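Side-chain contacts in calreticulin, putative (Trypanosoma cruzi, PDB 5HCF), which probably acts as a lectin-like chaperone, with a globular domain of legume lectin fold that binds carbohydrate and peptide: residues A[2-7]-A[57-62]; A[141-146]-A[253-258]. One frame throughout, in Å; residues are numbered along the deposited sequence.

Contact 1. Residues A[2-7]-A[57-62]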
# COMPACT_ATOMS: atom_id res chain seq x y z
N VAL A 2 0.64 16.92 5.73
CA VAL A 2 1.35 15.76 5.21
C VAL A 2 2.21 15.21 6.33
O VAL A 2 3.25 15.78 6.66
CB VAL A 2 2.23 16.09 3.99
CG1 VAL A 2 3.11 14.90 3.63
CG2 VAL A 2 1.37 16.50 2.81
N TYR A 3 1.79 14.09 6.91
CA TYR A 3 2.47 13.55 8.08
C TYR A 3 3.81 12.91 7.76
O TYR A 3 4.70 12.84 8.61
CB TYR A 3 1.59 12.51 8.78
CG TYR A 3 0.19 12.96 9.13
CD1 TYR A 3 -0.02 14.07 9.94
CD2 TYR A 3 -0.92 12.25 8.69
CE1 TYR A 3 -1.30 14.47 10.28
CE2 TYR A 3 -2.20 12.64 9.03
CZ TYR A 3 -2.39 13.75 9.82
OH TYR A 3 -3.67 14.13 10.15
N PHE A 4 3.97 12.47 6.52
CA PHE A 4 5.05 11.56 6.21
C PHE A 4 5.26 11.42 4.71
O PHE A 4 4.29 11.36 3.95
CB PHE A 4 4.76 10.19 6.84
CG PHE A 4 5.81 9.16 6.58
CD1 PHE A 4 6.92 9.07 7.41
CD2 PHE A 4 5.68 8.26 5.54
CE1 PHE A 4 7.90 8.11 7.18
CE2 PHE A 4 6.65 7.30 5.30
CZ PHE A 4 7.76 7.23 6.12
N HIS A 5 6.52 11.38 4.30
CA HIS A 5 6.86 11.20 2.90
C HIS A 5 8.21 10.50 2.76
O HIS A 5 9.25 11.15 2.82
CB HIS A 5 6.88 12.54 2.17
CG HIS A 5 7.14 12.42 0.70
ND1 HIS A 5 7.40 13.51 -0.11
CD2 HIS A 5 7.17 11.34 -0.12
CE1 HIS A 5 7.58 13.10 -1.35
NE2 HIS A 5 7.45 11.78 -1.38
N GLU A 6 8.17 9.19 2.56
CA GLU A 6 9.40 8.43 2.33
C GLU A 6 9.82 8.52 0.87
O GLU A 6 9.13 8.01 -0.01
CB GLU A 6 9.22 6.97 2.75
CG GLU A 6 10.49 6.15 2.62
CD GLU A 6 11.64 6.74 3.42
OE1 GLU A 6 11.63 6.60 4.66
OE2 GLU A 6 12.54 7.35 2.80
N GLU A 7 10.96 9.17 0.62
CA GLU A 7 11.47 9.32 -0.74
C GLU A 7 12.43 8.20 -1.09
O GLU A 7 12.78 7.99 -2.25
CB GLU A 7 12.16 10.67 -0.90
CG GLU A 7 11.21 11.85 -0.88
CD GLU A 7 11.90 13.15 -0.56
OE1 GLU A 7 12.31 13.33 0.60
OE2 GLU A 7 12.03 13.99 -1.47
N ALA A 57 9.73 4.04 11.58
CA ALA A 57 8.76 4.66 12.47
C ALA A 57 8.40 6.06 12.00
O ALA A 57 9.27 6.82 11.56
CB ALA A 57 9.29 4.69 13.89
N PHE A 58 7.11 6.39 12.07
CA PHE A 58 6.67 7.75 11.82
C PHE A 58 7.29 8.66 12.88
O PHE A 58 7.33 8.30 14.06
CB PHE A 58 5.14 7.85 11.87
CG PHE A 58 4.44 6.92 10.92
CD1 PHE A 58 4.78 6.88 9.58
CD2 PHE A 58 3.41 6.09 11.37
CE1 PHE A 58 4.12 6.02 8.71
CE2 PHE A 58 2.76 5.24 10.50
CZ PHE A 58 3.11 5.21 9.17
N PRO A 59 7.77 9.84 12.46
CA PRO A 59 8.36 10.78 13.42
C PRO A 59 7.36 11.15 14.50
O PRO A 59 7.72 11.29 15.67
CB PRO A 59 8.73 12.00 12.55
CG PRO A 59 8.66 11.53 11.14
CD PRO A 59 7.68 10.40 11.10
N THR A 60 6.10 11.29 14.10
CA THR A 60 5.00 11.48 15.03
C THR A 60 3.90 10.47 14.71
O THR A 60 3.59 10.26 13.54
CB THR A 60 4.43 12.91 14.97
OG1 THR A 60 5.51 13.86 15.04
CG2 THR A 60 3.48 13.15 16.13
N PRO A 61 3.32 9.85 15.74
CA PRO A 61 2.25 8.87 15.53
C PRO A 61 1.08 9.51 14.79
O PRO A 61 0.84 10.70 14.95
CB PRO A 61 1.85 8.45 16.94
CG PRO A 61 3.05 8.76 17.77
CD PRO A 61 3.67 9.98 17.17
N ILE A 62 0.36 8.71 14.00
CA ILE A 62 -0.65 9.24 13.10
C ILE A 62 -2.06 8.82 13.49
O ILE A 62 -2.34 7.63 13.66
CB ILE A 62 -0.39 8.81 11.64
CG1 ILE A 62 0.95 9.37 11.16
CG2 ILE A 62 -1.51 9.25 10.72
CD1 ILE A 62 1.41 8.79 9.83
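Phe-4 and Phe-58 meet as a T-shaped pair between the two sheets of the legume lectin sandwich. Strand 2-6 belongs to one sheet through its pairing with strand 223-230, and residues 57-58 to the other through strand 208-217. The ring centroids lie 5.2 Å apart and the planes stand at 76°. Phe-58 supplies the edge: its CD1 sits over one face of Phe-4, displaced toward the rim, and comes within 3.8 Å of Phe-4 CD1. Phe-4 reaches there because its CG is anti to the backbone N (chi1 180°), which turns the ring inward from the strand.

The remaining contacts set aliphatic groups against rings or ring-bearing side chains. Pro-59, at the corner the chain turns at residues 59 and 60, sets its CD 4.0 Å from Phe-4 CD1, near the plane of that ring. Tyr-3 also points toward the other segment, since it and Phe-4 form a classic beta bulge opposite Ile-229. Tyr-3 CB lies 3.9 Å from Ile-62 CD1, and the tyrosine ring meets the same isoleucine at a slant. Ile-62 serves both aromatics: its CD1 is centred over a face of Phe-58, 3.6 Å above the plane, while its CG2 reaches Tyr-3 CD2 at 3.7 Å.

Contact 2. Residues A[141-146]-A[253-258]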
# COMPACT_ATOMS: atom_id res chain seq x y z
N GLU A 141 -0.09 -5.18 -15.47
CA GLU A 141 1.00 -6.14 -15.49
C GLU A 141 2.02 -5.74 -16.53
O GLU A 141 2.07 -6.31 -17.62
CB GLU A 141 0.46 -7.55 -15.76
CG GLU A 141 -0.32 -8.12 -14.59
CD GLU A 141 -0.85 -9.50 -14.84
OE1 GLU A 141 -1.41 -10.10 -13.88
OE2 GLU A 141 -0.72 -10.00 -15.98
N ASP A 142 2.84 -4.77 -16.17
CA ASP A 142 3.90 -4.28 -17.05
C ASP A 142 5.09 -3.86 -16.20
O ASP A 142 5.07 -4.01 -14.97
CB ASP A 142 3.40 -3.13 -17.92
CG ASP A 142 2.84 -1.97 -17.11
OD1 ASP A 142 3.32 -1.74 -15.98
OD2 ASP A 142 1.92 -1.28 -17.61
N LYS A 143 6.13 -3.34 -16.85
CA LYS A 143 7.36 -2.98 -16.16
C LYS A 143 7.38 -1.52 -15.70
O LYS A 143 8.37 -1.05 -15.15
CB LYS A 143 8.56 -3.25 -17.07
CG LYS A 143 8.74 -4.71 -17.42
CD LYS A 143 9.90 -4.91 -18.37
CE LYS A 143 10.10 -6.38 -18.68
NZ LYS A 143 11.48 -6.67 -19.17
N LEU A 144 6.27 -0.81 -15.92
CA LEU A 144 6.22 0.61 -15.58
C LEU A 144 5.90 0.87 -14.11
O LEU A 144 5.41 -0.02 -13.40
CB LEU A 144 5.18 1.31 -16.46
CG LEU A 144 5.40 1.26 -17.97
CD1 LEU A 144 4.14 1.70 -18.69
CD2 LEU A 144 6.58 2.12 -18.36
N THR A 145 6.18 2.09 -13.66
CA THR A 145 5.86 2.51 -12.31
C THR A 145 4.36 2.79 -12.17
O THR A 145 3.77 3.48 -13.00
CB THR A 145 6.64 3.78 -11.90
OG1 THR A 145 8.03 3.48 -11.81
CG2 THR A 145 6.15 4.31 -10.55
N HIS A 146 3.75 2.23 -11.13
CA HIS A 146 2.35 2.51 -10.85
C HIS A 146 2.18 3.00 -9.42
O HIS A 146 2.91 2.60 -8.51
CB HIS A 146 1.49 1.27 -11.10
CG HIS A 146 1.53 0.80 -12.52
ND1 HIS A 146 0.84 1.44 -13.53
CD2 HIS A 146 2.17 -0.23 -13.10
CE1 HIS A 146 1.06 0.82 -14.67
NE2 HIS A 146 1.86 -0.20 -14.44
N ASP A 253 9.55 6.37 -22.29
CA ASP A 253 10.53 6.48 -23.37
C ASP A 253 11.78 5.67 -23.03
O ASP A 253 12.42 5.09 -23.92
CB ASP A 253 10.90 7.94 -23.63
CG ASP A 253 9.75 8.73 -24.23
OD1 ASP A 253 8.75 8.11 -24.64
OD2 ASP A 253 9.86 9.97 -24.29
N ALA A 254 12.13 5.63 -21.75
CA ALA A 254 13.24 4.82 -21.29
C ALA A 254 12.93 3.34 -21.49
O ALA A 254 13.80 2.55 -21.88
CB ALA A 254 13.55 5.11 -19.84
N LEU A 255 11.68 2.96 -21.22
CA LEU A 255 11.23 1.59 -21.43
C LEU A 255 11.28 1.17 -22.90
O LEU A 255 11.70 0.06 -23.22
CB LEU A 255 9.82 1.40 -20.88
CG LEU A 255 9.24 -0.00 -21.11
CD1 LEU A 255 10.06 -1.07 -20.40
CD2 LEU A 255 7.79 -0.05 -20.67
N LYS A 256 10.88 2.07 -23.79
CA LYS A 256 10.91 1.75 -25.21
C LYS A 256 12.33 1.60 -25.71
O LYS A 256 12.61 0.78 -26.58
CB LYS A 256 10.19 2.81 -26.05
CG LYS A 256 10.29 2.54 -27.55
CD LYS A 256 9.43 3.48 -28.38
CE LYS A 256 9.66 3.27 -29.88
NZ LYS A 256 9.29 1.91 -30.36
N VAL A 257 13.23 2.40 -25.16
CA VAL A 257 14.63 2.32 -25.53
C VAL A 257 15.21 0.96 -25.17
O VAL A 257 15.89 0.32 -25.98
CB VAL A 257 15.46 3.42 -24.86
CG1 VAL A 257 16.95 3.12 -25.00
CG2 VAL A 257 15.12 4.78 -25.46
N MET A 258 14.95 0.51 -23.94
CA MET A 258 15.37 -0.82 -23.51
C MET A 258 14.58 -1.96 -24.17
O MET A 258 14.80 -3.13 -23.86
CB MET A 258 15.23 -0.94 -21.99
CG MET A 258 15.83 -2.22 -21.41
SD MET A 258 15.14 -2.66 -19.80
CE MET A 258 13.70 -3.58 -20.34
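Leu-255 of helix 248-260 projects onto Leu-144, whose N closes an Asx turn just ahead of strand 145-152 of the lectin-type sandwich. Followed outward, the CB of Leu-255 already lies 4.2 Å from Leu-144 CD2. Leu-255 CG is anti to the backbone N (chi1 177°), and there the chain forks toward two neighbouring residues. Leu-255 CD1 takes the looser side, 4.3 Å from Lys-143 CB. Leu-255 CD2 makes the close contact, 3.4 Å from Leu-144 CD2 and 3.8 Å from Leu-144 CG, with the two leucine side chains crossing at about a right angle. Phe-33, from a loop, also touches Leu-255 and Met-258.

One helical turn further on, Met-258 bends at chi3 (86°), and its CE comes 4.0 Å from Lys-143 NZ, at the end of an extended lysine chain. This is van der Waals contact between a methyl and a probably charged ammonium group, which has a long, weak ion pair with Asp-80.

Two bonds inside the segment help shape the loop. Asp-142 OD1 accepts both: Leu-144 N approaches from above the carboxylate plane, whereas His-146 NE2 arrives on the syn side, close to both the carboxylate and imidazole planes, at 2.6 Å from Asp-142 OD1.

In the fold
The two contacts lie far apart in one globular domain, with centres 29 Å apart and nearest atoms about 11 Å apart. They come in series along the chain: contact 1 closes at residue 62, before contact 2 opens at 141. Both reach the same antiparallel sheet, because strands 2-6 and 145-152 are linked through strands 223-230 and 69-76. Contact 1, 15 Å from the chain centre, is buried and joins this sheet to the opposite one near the N-terminus. Contact 2, 21 Å out, is a surface contact that packs the C-terminal helix 248-260 against the loop that leads into strand 145-152. One contact thus belongs to the sandwich interior, the other to its periphery.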